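Local coordinates for protein 2-oxo-1,2-dihydroquinoline 8-monooxygenase, oxygenase component (Pseudomonas putida, PDB 1Z02) that acts as the oxygenase component of a monooxygenase that probably hydroxylates 2-oxo-1,2-dihydroquinoline at carbon 8, carrying a Rieske [2Fe-2S] cluster and a mononuclear iron, at residues C97-K100 / S101-S104; D128-I131 / G132-G135; A47-T50 / H51-E54; F151-E154 / D155-D159. One frame throughout, in Å; residues are numbered along the deposited sequence.

Overall arrangement
From the N terminus the chain meets contact 3 first, then contacts 1, 2 and 4. Each is one continuous piece of chain that turns back on itself; they follow in series, and none nests in or crosses another. Contact 3 (47-54) closes the turn leaving strand 43-49. Contact 1 (97-104) leads into strand 102-104 near the iron-sulfur cluster, and contact 2 (128-135) folds the loop between strands 119-122 and 141-144; their centres lie about 17 Å apart and both touch the second subunit. Contact 4 (151-159) ends strand 147-152, the sheet neighbour of strand 43-49, and so shares that sheet with contact 3.

Contact 1: C97-K100 / S101-S104; sequences CFTK and STIS
Thr-99 and Thr-102 meet through their hydroxyls, the side chains crossing obliquely where residues 97-100 bend round to 101-104: OG1 of Thr-99 is hydrogen-bonded to OG1 of Thr-102 at 2.7 Å. Both threonines set the hydroxyl between backbone N and carbonyl carbon (chi1 62° for Thr-99 and 67° for Thr-102), which turns the two oxygens toward each other. The methyl CG2 of Thr-102 also comes to 3.4 Å from OG1 of Thr-99, and Leu-280 of the second subunit packs on both residues. Ser-101 makes the bend beside Lys-100, its backbone hydrogen-bonded to Leu-114 and its side chain on Asp-113. Thr-102 opens strand 102-104, the edge strand of a small antiparallel sheet in the Rieske domain; Cys-105, a residue of the [2Fe-2S] site, follows directly on Ser-104. A water extends the polar line along the bend: it accepts from N of Phe-98 at 2.7 Å and is hydrogen-bonded to OG1 of Thr-102 at 2.6 Å and to OG of Ser-104 at 2.9 Å. Ser-104 is bonded in addition to the hydroxyl of Thr-111 on the next strand, and its OG sits at the edge of the Phe-98 ring, 3.5 Å from CD1. Cys-97 does its work through sulfur: SG touches CG1 of Ile-103 at 3.7 Å and lies equally near the carbonyl O of Thr-102.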
ATOM      1  N   CYS A  97     -26.346 -18.481  11.643  1.00 12.95           N
ATOM      2  CA  CYS A  97     -27.781 -18.501  11.361  1.00 13.48           C
ATOM      3  C   CYS A  97     -28.521 -19.382  12.360  1.00 14.95           C
ATOM      4  O   CYS A  97     -28.155 -20.541  12.574  1.00 16.86           O
ATOM      5  CB  CYS A  97     -28.034 -19.009   9.941  1.00 11.58           C
ATOM      6  SG  CYS A  97     -27.155 -18.088   8.645  1.00 14.88           S
ATOM      7  N   PHE A  98     -29.571 -18.837  12.967  1.00 15.45           N
ATOM      8  CA  PHE A  98     -30.329 -19.596  13.948  1.00 16.12           C
ATOM      9  C   PHE A  98     -31.597 -20.245  13.409  1.00 16.95           C
ATOM     10  O   PHE A  98     -32.122 -21.182  14.016  1.00 17.11           O
ATOM     11  CB  PHE A  98     -30.659 -18.713  15.156  1.00 16.29           C
ATOM     12  CG  PHE A  98     -29.444 -18.254  15.911  1.00 17.28           C
ATOM     13  CD1 PHE A  98     -28.893 -16.997  15.675  1.00 18.86           C
ATOM     14  CD2 PHE A  98     -28.828 -19.094  16.833  1.00 18.46           C
ATOM     15  CE1 PHE A  98     -27.741 -16.587  16.342  1.00 17.90           C
ATOM     16  CE2 PHE A  98     -27.673 -18.694  17.508  1.00 19.05           C
ATOM     17  CZ  PHE A  98     -27.132 -17.436  17.261  1.00 19.76           C
ATOM     18  N   THR A  99     -32.089 -19.750  12.277  1.00 16.75           N
ATOM     19  CA  THR A  99     -33.292 -20.307  11.665  1.00 17.64           C
ATOM     20  C   THR A  99     -33.115 -20.390  10.155  1.00 17.80           C
ATOM     21  O   THR A  99     -32.149 -19.864   9.609  1.00 17.59           O
ATOM     22  CB  THR A  99     -34.549 -19.456  11.983  1.00 16.37           C
ATOM     23  OG1 THR A  99     -34.396 -18.139  11.439  1.00 17.14           O
ATOM     24  CG2 THR A  99     -34.767 -19.369  13.488  1.00 15.99           C
ATOM     25  N   LYS A 100     -34.055 -21.058   9.495  1.00 18.51           N
ATOM     26  CA  LYS A 100     -34.032 -21.239   8.051  1.00 19.61           C
ATOM     27  C   LYS A 100     -34.354 -19.974   7.263  1.00 18.88           C
ATOM     28  O   LYS A 100     -34.077 -19.902   6.068  1.00 17.48           O
ATOM     29  CB  LYS A 100     -35.038 -22.321   7.652  1.00 24.03           C
ATOM     30  CG  LYS A 100     -34.645 -23.740   8.025  1.00 28.38           C
ATOM     31  CD  LYS A 100     -33.496 -24.232   7.167  1.00 31.73           C
ATOM     32  CE  LYS A 100     -33.310 -25.722   7.331  1.00 35.60           C
ATOM     33  NZ  LYS A 100     -33.160 -26.110   8.760  1.00 37.61           N
ATOM     34  N   SER A 101     -34.940 -18.982   7.923  1.00 17.63           N
ATOM     35  CA  SER A 101     -35.317 -17.755   7.241  1.00 17.32           C
ATOM     36  C   SER A 101     -34.502 -16.521   7.610  1.00 16.36           C
ATOM     37  O   SER A 101     -34.834 -15.418   7.184  1.00 15.37           O
ATOM     38  CB  SER A 101     -36.790 -17.464   7.517  1.00 17.52           C
ATOM     39  OG  SER A 101     -36.979 -17.163   8.891  1.00 18.92           O
ATOM     40  N   THR A 102     -33.438 -16.688   8.385  1.00 15.62           N
ATOM     41  CA  THR A 102     -32.650 -15.530   8.789  1.00 14.06           C
ATOM     42  C   THR A 102     -31.147 -15.745   8.738  1.00 12.55           C
ATOM     43  O   THR A 102     -30.665 -16.837   8.443  1.00 12.05           O
ATOM     44  CB  THR A 102     -32.990 -15.112  10.241  1.00 15.82           C
ATOM     45  OG1 THR A 102     -32.559 -16.142  11.150  1.00 15.15           O
ATOM     46  CG2 THR A 102     -34.488 -14.895  10.394  1.00 15.42           C
ATOM     47  N   ILE A 103     -30.425 -14.665   9.017  1.00 12.18           N
ATOM     48  CA  ILE A 103     -28.970 -14.673   9.107  1.00 10.14           C
ATOM     49  C   ILE A 103     -28.661 -13.631  10.174  1.00 10.53           C
ATOM     50  O   ILE A 103     -29.231 -12.540  10.167  1.00 10.83           O
ATOM     51  CB  ILE A 103     -28.253 -14.302   7.769  1.00  9.61           C
ATOM     52  CG1 ILE A 103     -26.737 -14.458   7.963  1.00  8.69           C
ATOM     53  CG2 ILE A 103     -28.612 -12.881   7.329  1.00  7.67           C
ATOM     54  CD1 ILE A 103     -25.906 -14.200   6.759  1.00  9.80           C
ATOM     55  N   SER A 104     -27.787 -13.970  11.112  1.00  8.76           N
ATOM     56  CA  SER A 104     -27.465 -13.036  12.171  1.00 10.28           C
ATOM     57  C   SER A 104     -26.047 -12.534  12.096  1.00  9.82           C
ATOM     58  O   SER A 104     -25.182 -13.163  11.483  1.00 11.86           O
ATOM     59  CB  SER A 104     -27.675 -13.690  13.533  1.00 10.79           C
ATOM     60  OG  SER A 104     -29.012 -14.125  13.681  1.00 12.60           O
TER
HETATM   61  O   HOH W   1     -30.281 -16.309  12.351  1.00 10.68           O

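Contact 2: D128-I131 / G132-G135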
ATOM      1  N   ASP A 128     -35.729  -4.194  21.747  1.00 12.84           N
ATOM      2  CA  ASP A 128     -35.251  -2.863  21.408  1.00 13.12           C
ATOM      3  C   ASP A 128     -36.176  -2.212  20.379  1.00 13.99           C
ATOM      4  O   ASP A 128     -36.653  -2.870  19.464  1.00 14.11           O
ATOM      5  CB  ASP A 128     -33.837  -2.930  20.839  1.00 13.33           C
ATOM      6  CG  ASP A 128     -33.145  -1.593  20.883  1.00 10.83           C
ATOM      7  OD1 ASP A 128     -32.600  -1.257  21.956  1.00 11.00           O
ATOM      8  OD2 ASP A 128     -33.159  -0.876  19.860  1.00 11.12           O
ATOM      9  N   LYS A 129     -36.412  -0.913  20.526  1.00 15.86           N
ATOM     10  CA  LYS A 129     -37.293  -0.185  19.619  1.00 17.45           C
ATOM     11  C   LYS A 129     -36.819  -0.156  18.162  1.00 16.11           C
ATOM     12  O   LYS A 129     -37.615   0.077  17.254  1.00 14.68           O
ATOM     13  CB  LYS A 129     -37.480   1.257  20.109  1.00 21.42           C
ATOM     14  CG  LYS A 129     -36.217   2.109  20.041  1.00 27.07           C
ATOM     15  CD  LYS A 129     -36.558   3.589  19.871  1.00 31.82           C
ATOM     16  CE  LYS A 129     -36.643   4.340  21.181  1.00 34.89           C
ATOM     17  NZ  LYS A 129     -35.316   4.687  21.748  1.00 35.11           N
ATOM     18  N   LEU A 130     -35.533  -0.394  17.932  1.00 14.18           N
ATOM     19  CA  LEU A 130     -35.009  -0.353  16.573  1.00 12.81           C
ATOM     20  C   LEU A 130     -35.537  -1.498  15.732  1.00 13.17           C
ATOM     21  O   LEU A 130     -35.738  -1.353  14.531  1.00 13.44           O
ATOM     22  CB  LEU A 130     -33.474  -0.393  16.584  1.00 11.26           C
ATOM     23  CG  LEU A 130     -32.817  -0.207  15.211  1.00  8.65           C
ATOM     24  CD1 LEU A 130     -33.034   1.214  14.724  1.00  8.54           C
ATOM     25  CD2 LEU A 130     -31.348  -0.517  15.303  1.00  6.27           C
ATOM     26  N   ILE A 131     -35.773  -2.634  16.376  1.00 12.88           N
ATOM     27  CA  ILE A 131     -36.260  -3.824  15.689  1.00 11.61           C
ATOM     28  C   ILE A 131     -37.493  -3.560  14.825  1.00 12.27           C
ATOM     29  O   ILE A 131     -38.463  -2.948  15.274  1.00 10.76           O
ATOM     30  CB  ILE A 131     -36.564  -4.951  16.707  1.00 12.03           C
ATOM     31  CG1 ILE A 131     -35.278  -5.325  17.458  1.00 11.23           C
ATOM     32  CG2 ILE A 131     -37.149  -6.170  15.985  1.00 12.22           C
ATOM     33  CD1 ILE A 131     -35.484  -6.318  18.584  1.00 12.50           C
ATOM     34  N   GLY A 132     -37.436  -4.019  13.576  1.00 11.50           N
ATOM     35  CA  GLY A 132     -38.537  -3.832  12.645  1.00 12.06           C
ATOM     36  C   GLY A 132     -38.614  -2.477  11.957  1.00 12.53           C
ATOM     37  O   GLY A 132     -39.355  -2.331  10.979  1.00 14.40           O
ATOM     38  N   THR A 133     -37.855  -1.492  12.439  1.00 12.18           N
ATOM     39  CA  THR A 133     -37.886  -0.150  11.853  1.00 12.53           C
ATOM     40  C   THR A 133     -36.918   0.042  10.687  1.00 13.34           C
ATOM     41  O   THR A 133     -36.888   1.107  10.073  1.00 12.69           O
ATOM     42  CB  THR A 133     -37.604   0.947  12.910  1.00 12.47           C
ATOM     43  OG1 THR A 133     -36.215   0.953  13.255  1.00 10.55           O
ATOM     44  CG2 THR A 133     -38.421   0.688  14.168  1.00 14.12           C
ATOM     45  N   THR A 134     -36.143  -0.994  10.378  1.00 11.89           N
ATOM     46  CA  THR A 134     -35.193  -0.932   9.277  1.00 12.32           C
ATOM     47  C   THR A 134     -34.687  -2.336   8.914  1.00 11.63           C
ATOM     48  O   THR A 134     -35.159  -3.344   9.445  1.00 11.30           O
ATOM     49  CB  THR A 134     -33.990  -0.003   9.636  1.00 13.37           C
ATOM     50  OG1 THR A 134     -33.112   0.113   8.511  1.00 14.98           O
ATOM     51  CG2 THR A 134     -33.219  -0.551  10.833  1.00 14.79           C
ATOM     52  N   GLY A 135     -33.734  -2.391   7.995  1.00 11.43           N
ATOM     53  CA  GLY A 135     -33.176  -3.665   7.579  1.00 10.31           C
ATOM     54  C   GLY A 135     -32.078  -3.436   6.559  1.00 10.83           C
ATOM     55  O   GLY A 135     -31.725  -2.289   6.260  1.00 10.54           O
TER
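Leu-130 and Thr-133 are the two ends of a type II beta turn, which overlaps a type I turn from Asp-128 to Ile-131, Leu-130 and Ile-131 belonging to both. The carbonyl O of Leu-130 takes two hydrogen bonds from Thr-133, one from the backbone N at 3.0 Å and one from OG1 at 2.7 Å. The threonine rotamer allows the second: chi1 of 74° sets OG1 between backbone N and carbonyl carbon, near the Leu-130 carbonyl, and sends CG2 anti to the carbonyl carbon, 3.2 Å from O of Lys-129. OG1 is further hydrogen-bonded to OG of Ser-17 of the second subunit. Gly-132 takes the third position of the type II turn with a positive phi, which suits glycine. The Leu-130 side chain starts away from residues 132-135, with CG anti to the backbone N, but a bend at chi2 (69°) accompanies the return of its end, crossing Thr-133 at about a right angle. In the Rieske domain it also lies about 4 Å from the side chain of Phe-110, part of the cluster pocket. Upstream, in an Asx turn, N of Leu-130 donates to OD2 of Asp-128, 3.1 Å away, on the anti side but about 32° out of the carboxylate plane. CD1 of Leu-130 stops 3.5 Å from OG1 of Thr-133.

Contact 3: A47-T50 / H51-E54; sequences ALFT and HELE
Phe-49 and Glu-52 meet where strand 43-49 of the Rieske domain, just past a classic beta bulge in which Ala-47 and Leu-48 both face Ile-148, runs out into a 3-10 turn. The turn is fastened by two backbone bonds, N of Glu-52 to O of Phe-49 at 2.8 Å and N of Leu-53 to O of Thr-50 at 3.0 Å. Glu-52 then reaches back over the turn. Its chain is extended beyond CG, and OE1 receives the backbone N-H of Phe-49 on its anti lone pair, at 2.8 Å and almost straight (176°). On the way the carboxylate passes the side chain of Leu-48, whose CD2 lies 3.7 Å from OE1. His-51 lies beside Phe-49, pointing the same way: CB of Phe-49 sits over one face of the imidazole in a CH-pi contact, 3.7 Å from the ring centroid, while the two rings are nearly parallel but slid apart. Glu-52 has further partners, His-202 on OE1 and Lys-438 in a salt bridge with OE2. Gripped at both oxygens by donors, one of them a lysine, the carboxylate is probably ionised, and it ties the end of this strand to strand 196-206 and to the C-terminal tail.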
ATOM      1  N   ALA A  47     -22.532 -14.299  -9.565  1.00 10.34           N
ATOM      2  CA  ALA A  47     -21.962 -14.165  -8.228  1.00 10.68           C
ATOM      3  C   ALA A  47     -21.073 -15.340  -7.842  1.00 10.68           C
ATOM      4  O   ALA A  47     -19.946 -15.159  -7.361  1.00 10.60           O
ATOM      5  CB  ALA A  47     -23.086 -14.006  -7.192  1.00 13.21           C
ATOM      6  N   LEU A  48     -21.588 -16.548  -8.038  1.00  9.84           N
ATOM      7  CA  LEU A  48     -20.852 -17.758  -7.682  1.00 10.24           C
ATOM      8  C   LEU A  48     -21.374 -18.925  -8.495  1.00 10.24           C
ATOM      9  O   LEU A  48     -22.487 -18.872  -9.007  1.00 10.47           O
ATOM     10  CB  LEU A  48     -21.065 -18.087  -6.196  1.00 10.44           C
ATOM     11  CG  LEU A  48     -20.546 -17.147  -5.106  1.00 10.40           C
ATOM     12  CD1 LEU A  48     -21.181 -17.509  -3.777  1.00 10.31           C
ATOM     13  CD2 LEU A  48     -19.035 -17.241  -5.028  1.00 13.62           C
ATOM     14  N   PHE A  49     -20.560 -19.965  -8.630  1.00 11.24           N
ATOM     15  CA  PHE A  49     -20.999 -21.166  -9.318  1.00 11.21           C
ATOM     16  C   PHE A  49     -21.832 -21.880  -8.262  1.00 11.35           C
ATOM     17  O   PHE A  49     -21.606 -21.710  -7.063  1.00 10.02           O
ATOM     18  CB  PHE A  49     -19.815 -22.058  -9.703  1.00 12.93           C
ATOM     19  CG  PHE A  49     -19.077 -21.600 -10.931  1.00 12.66           C
ATOM     20  CD1 PHE A  49     -17.750 -21.184 -10.841  1.00 13.10           C
ATOM     21  CD2 PHE A  49     -19.700 -21.603 -12.180  1.00 13.35           C
ATOM     22  CE1 PHE A  49     -17.047 -20.772 -11.980  1.00 12.56           C
ATOM     23  CE2 PHE A  49     -19.008 -21.191 -13.329  1.00 13.13           C
ATOM     24  CZ  PHE A  49     -17.676 -20.775 -13.225  1.00 14.24           C
ATOM     25  N   THR A  50     -22.798 -22.673  -8.694  1.00 13.08           N
ATOM     26  CA  THR A  50     -23.638 -23.397  -7.762  1.00 12.78           C
ATOM     27  C   THR A  50     -22.806 -24.226  -6.781  1.00 11.89           C
ATOM     28  O   THR A  50     -23.126 -24.295  -5.593  1.00 12.33           O
ATOM     29  CB  THR A  50     -24.619 -24.308  -8.536  1.00 14.29           C
ATOM     30  OG1 THR A  50     -25.574 -23.491  -9.232  1.00 13.97           O
ATOM     31  CG2 THR A  50     -25.348 -25.251  -7.598  1.00 15.20           C
ATOM     32  N   HIS A  51     -21.730 -24.834  -7.272  1.00 11.83           N
ATOM     33  CA  HIS A  51     -20.890 -25.661  -6.413  1.00 13.87           C
ATOM     34  C   HIS A  51     -20.160 -24.863  -5.335  1.00 13.95           C
ATOM     35  O   HIS A  51     -19.588 -25.437  -4.408  1.00 15.00           O
ATOM     36  CB  HIS A  51     -19.901 -26.486  -7.254  1.00 13.92           C
ATOM     37  CG  HIS A  51     -18.901 -25.671  -8.012  1.00 13.69           C
ATOM     38  ND1 HIS A  51     -17.853 -25.015  -7.400  1.00 15.80           N
ATOM     39  CD2 HIS A  51     -18.763 -25.442  -9.340  1.00 13.00           C
ATOM     40  CE1 HIS A  51     -17.112 -24.421  -8.319  1.00 14.04           C
ATOM     41  NE2 HIS A  51     -17.643 -24.666  -9.505  1.00 14.10           N
ATOM     42  N   GLU A  52     -20.197 -23.538  -5.437  1.00 13.23           N
ATOM     43  CA  GLU A  52     -19.539 -22.702  -4.443  1.00 11.12           C
ATOM     44  C   GLU A  52     -20.472 -22.348  -3.290  1.00 11.05           C
ATOM     45  O   GLU A  52     -20.072 -21.643  -2.363  1.00  9.78           O
ATOM     46  CB  GLU A  52     -19.026 -21.421  -5.089  1.00 11.68           C
ATOM     47  CG  GLU A  52     -17.832 -21.615  -5.988  1.00 11.07           C
ATOM     48  CD  GLU A  52     -17.347 -20.314  -6.600  1.00 10.81           C
ATOM     49  OE1 GLU A  52     -18.037 -19.788  -7.493  1.00 10.67           O
ATOM     50  OE2 GLU A  52     -16.277 -19.814  -6.184  1.00 12.96           O
ATOM     51  N   LEU A  53     -21.709 -22.839  -3.347  1.00  9.56           N
ATOM     52  CA  LEU A  53     -22.700 -22.556  -2.312  1.00 13.24           C
ATOM     53  C   LEU A  53     -23.612 -23.772  -2.120  1.00 14.21           C
ATOM     54  O   LEU A  53     -24.591 -23.943  -2.839  1.00 15.02           O
ATOM     55  CB  LEU A  53     -23.533 -21.332  -2.717  1.00 13.21           C
ATOM     56  CG  LEU A  53     -23.813 -20.132  -1.792  1.00 17.69           C
ATOM     57  CD1 LEU A  53     -25.225 -20.063  -1.413  1.00 17.05           C
ATOM     58  CD2 LEU A  53     -22.913 -20.107  -0.633  1.00 15.58           C
ATOM     59  N   GLU A  54     -23.266 -24.626  -1.163  1.00 15.88           N
ATOM     60  CA  GLU A  54     -24.062 -25.817  -0.877  1.00 17.19           C
ATOM     61  C   GLU A  54     -25.109 -25.473   0.179  1.00 16.66           C
ATOM     62  O   GLU A  54     -25.089 -24.375   0.739  1.00 14.63           O
ATOM     63  CB  GLU A  54     -23.155 -26.938  -0.377  1.00 19.65           C
ATOM     64  CG  GLU A  54     -22.092 -27.330  -1.381  1.00 22.42           C
ATOM     65  CD  GLU A  54     -21.156 -28.403  -0.857  1.00 24.42           C
ATOM     66  OE1 GLU A  54     -20.241 -28.802  -1.606  1.00 24.68           O
ATOM     67  OE2 GLU A  54     -21.331 -28.847   0.300  1.00 26.37           O
TER

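Contact 4: F151-E154 / D155-D159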
ATOM      1  N   PHE A 151     -28.746  -9.620  -8.833  1.00 11.72           N
ATOM      2  CA  PHE A 151     -29.050  -8.307  -9.387  1.00 10.92           C
ATOM      3  C   PHE A 151     -28.503  -7.278  -8.397  1.00  9.59           C
ATOM      4  O   PHE A 151     -29.152  -6.969  -7.385  1.00  9.78           O
ATOM      5  CB  PHE A 151     -30.563  -8.121  -9.540  1.00 11.29           C
ATOM      6  CG  PHE A 151     -30.949  -6.853 -10.247  1.00 12.16           C
ATOM      7  CD1 PHE A 151     -30.706  -6.698 -11.607  1.00 10.35           C
ATOM      8  CD2 PHE A 151     -31.527  -5.799  -9.547  1.00 11.46           C
ATOM      9  CE1 PHE A 151     -31.031  -5.511 -12.261  1.00 10.14           C
ATOM     10  CE2 PHE A 151     -31.856  -4.601 -10.195  1.00  9.77           C
ATOM     11  CZ  PHE A 151     -31.604  -4.461 -11.554  1.00 10.08           C
ATOM     12  N   VAL A 152     -27.309  -6.765  -8.686  1.00  8.65           N
ATOM     13  CA  VAL A 152     -26.661  -5.779  -7.826  1.00  9.37           C
ATOM     14  C   VAL A 152     -27.288  -4.416  -8.089  1.00 10.36           C
ATOM     15  O   VAL A 152     -27.108  -3.828  -9.158  1.00 12.55           O
ATOM     16  CB  VAL A 152     -25.143  -5.727  -8.101  1.00  9.06           C
ATOM     17  CG1 VAL A 152     -24.441  -4.861  -7.043  1.00  6.98           C
ATOM     18  CG2 VAL A 152     -24.579  -7.142  -8.099  1.00  8.93           C
ATOM     19  N   ARG A 153     -28.024  -3.911  -7.103  1.00 11.47           N
ATOM     20  CA  ARG A 153     -28.728  -2.644  -7.246  1.00 11.51           C
ATOM     21  C   ARG A 153     -28.465  -1.644  -6.131  1.00 11.72           C
ATOM     22  O   ARG A 153     -27.940  -1.996  -5.072  1.00 11.85           O
ATOM     23  CB  ARG A 153     -30.235  -2.917  -7.309  1.00 11.64           C
ATOM     24  CG  ARG A 153     -30.730  -3.707  -6.108  1.00 13.66           C
ATOM     25  CD  ARG A 153     -32.237  -3.733  -6.000  1.00 14.54           C
ATOM     26  NE  ARG A 153     -32.682  -4.562  -4.882  1.00 13.39           N
ATOM     27  CZ  ARG A 153     -33.959  -4.794  -4.593  1.00 15.46           C
ATOM     28  NH1 ARG A 153     -34.280  -5.562  -3.560  1.00 13.03           N
ATOM     29  NH2 ARG A 153     -34.918  -4.253  -5.338  1.00 14.22           N
ATOM     30  N   GLU A 154     -28.842  -0.393  -6.381  1.00 12.09           N
ATOM     31  CA  GLU A 154     -28.698   0.661  -5.383  1.00 12.20           C
ATOM     32  C   GLU A 154     -29.774   0.389  -4.338  1.00 12.27           C
ATOM     33  O   GLU A 154     -30.794  -0.243  -4.637  1.00 12.92           O
ATOM     34  CB  GLU A 154     -28.947   2.037  -6.003  1.00 12.65           C
ATOM     35  CG  GLU A 154     -28.207   2.311  -7.296  1.00 16.71           C
ATOM     36  CD  GLU A 154     -28.601   3.638  -7.907  1.00 18.93           C
ATOM     37  OE1 GLU A 154     -28.063   4.680  -7.484  1.00 22.75           O
ATOM     38  OE2 GLU A 154     -29.468   3.638  -8.800  1.00 20.75           O
ATOM     39  N   ASP A 155     -29.561   0.890  -3.128  1.00 13.27           N
ATOM     40  CA  ASP A 155     -30.501   0.692  -2.025  1.00 14.76           C
ATOM     41  C   ASP A 155     -31.941   1.068  -2.346  1.00 17.04           C
ATOM     42  O   ASP A 155     -32.881   0.438  -1.853  1.00 17.16           O
ATOM     43  CB  ASP A 155     -30.049   1.498  -0.805  1.00 13.31           C
ATOM     44  CG  ASP A 155     -28.758   0.976  -0.205  1.00 13.47           C
ATOM     45  OD1 ASP A 155     -28.203   1.654   0.671  1.00 14.06           O
ATOM     46  OD2 ASP A 155     -28.301  -0.114  -0.594  1.00 15.31           O
ATOM     47  N   ASP A 156     -32.122   2.091  -3.174  1.00 19.01           N
ATOM     48  CA  ASP A 156     -33.467   2.558  -3.505  1.00 20.50           C
ATOM     49  C   ASP A 156     -34.100   2.069  -4.815  1.00 20.67           C
ATOM     50  O   ASP A 156     -35.174   2.540  -5.195  1.00 20.53           O
ATOM     51  CB  ASP A 156     -33.500   4.092  -3.470  1.00 23.88           C
ATOM     52  CG  ASP A 156     -32.532   4.730  -4.461  1.00 26.46           C
ATOM     53  OD1 ASP A 156     -32.462   5.983  -4.500  1.00 30.98           O
ATOM     54  OD2 ASP A 156     -31.845   3.985  -5.195  1.00 28.66           O
ATOM     55  N   PHE A 157     -33.451   1.136  -5.508  1.00 17.31           N
ATOM     56  CA  PHE A 157     -34.013   0.616  -6.757  1.00 17.14           C
ATOM     57  C   PHE A 157     -35.209  -0.280  -6.410  1.00 17.18           C
ATOM     58  O   PHE A 157     -35.056  -1.309  -5.753  1.00 14.67           O
ATOM     59  CB  PHE A 157     -32.949  -0.176  -7.520  1.00 14.82           C
ATOM     60  CG  PHE A 157     -33.310  -0.455  -8.956  1.00 12.38           C
ATOM     61  CD1 PHE A 157     -33.023   0.471  -9.955  1.00 12.03           C
ATOM     62  CD2 PHE A 157     -33.949  -1.637  -9.305  1.00 11.75           C
ATOM     63  CE1 PHE A 157     -33.371   0.223 -11.288  1.00 11.81           C
ATOM     64  CE2 PHE A 157     -34.302  -1.894 -10.632  1.00  9.72           C
ATOM     65  CZ  PHE A 157     -34.010  -0.963 -11.623  1.00 10.53           C
ATOM     66  N   PRO A 158     -36.418   0.098  -6.865  1.00 18.35           N
ATOM     67  CA  PRO A 158     -37.658  -0.652  -6.601  1.00 18.37           C
ATOM     68  C   PRO A 158     -37.679  -2.101  -7.066  1.00 18.87           C
ATOM     69  O   PRO A 158     -37.230  -2.408  -8.167  1.00 16.35           O
ATOM     70  CB  PRO A 158     -38.732   0.156  -7.335  1.00 19.19           C
ATOM     71  CG  PRO A 158     -38.149   1.501  -7.483  1.00 18.78           C
ATOM     72  CD  PRO A 158     -36.686   1.236  -7.758  1.00 20.56           C
ATOM     73  N   ASP A 159     -38.233  -2.978  -6.231  1.00 20.63           N
ATOM     74  CA  ASP A 159     -38.353  -4.393  -6.560  1.00 22.02           C
ATOM     75  C   ASP A 159     -39.135  -4.554  -7.864  1.00 23.12           C
ATOM     76  O   ASP A 159     -38.771  -5.360  -8.720  1.00 21.62           O
ATOM     77  CB  ASP A 159     -39.092  -5.148  -5.442  1.00 23.37           C
ATOM     78  CG  ASP A 159     -38.249  -5.327  -4.190  1.00 25.21           C
ATOM     79  OD1 ASP A 159     -38.762  -5.904  -3.208  1.00 26.40           O
ATOM     80  OD2 ASP A 159     -37.078  -4.900  -4.183  1.00 24.07           O
TER
HETATM   81  O   HOH W   2     -27.027  -1.487  -2.718  1.00 10.72           O
HETATM   82  O   HOH W   3     -31.975   3.527  -8.222  1.00 41.85           O
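Arg-153 reaches across the turn to Phe-157 and Asp-159. Its CB packs on CB of Phe-157, 3.9 Å away. CG stands between backbone N and carbonyl carbon (chi1 55°), and from there the chain runs extended to NE, carrying CD past the carbonyl O of Phe-157 at 3.7 Å and within 3.9 Å of CB of Phe-157. At the tip both terminal nitrogens close on a single oxygen, OD2 of Asp-159, in a salt bridge: NH1 at 2.9 Å, a bent approach, and NH2 at a very short 2.5 Å. OD2 lies in the guanidinium plane, the carboxylate being turned 24° from it. NH1 has a second acceptor in the carbonyl O of Thr-138. The bend being spanned is a type I beta turn from Glu-154 to Phe-157, where strand 147-152 of the Rieske domain gives way to the loop toward the catalytic domain; its closing bond is N of Phe-157 to O of Glu-154. On the strand side Phe-157 meets Phe-151, their CE2 atoms 3.7 Å apart with ring planes oblique at 52°, and Trp-44 meets the Phe-151 ring as well. Two waters bridge the polar groups of the turn. One donates to O of Arg-153 and to OD2 of Asp-155, which also pairs with Thr-137 and Lys-81; the other donates to OE2 of Glu-154 and OD2 of Asp-156, probably easing the repulsion between these carboxylates.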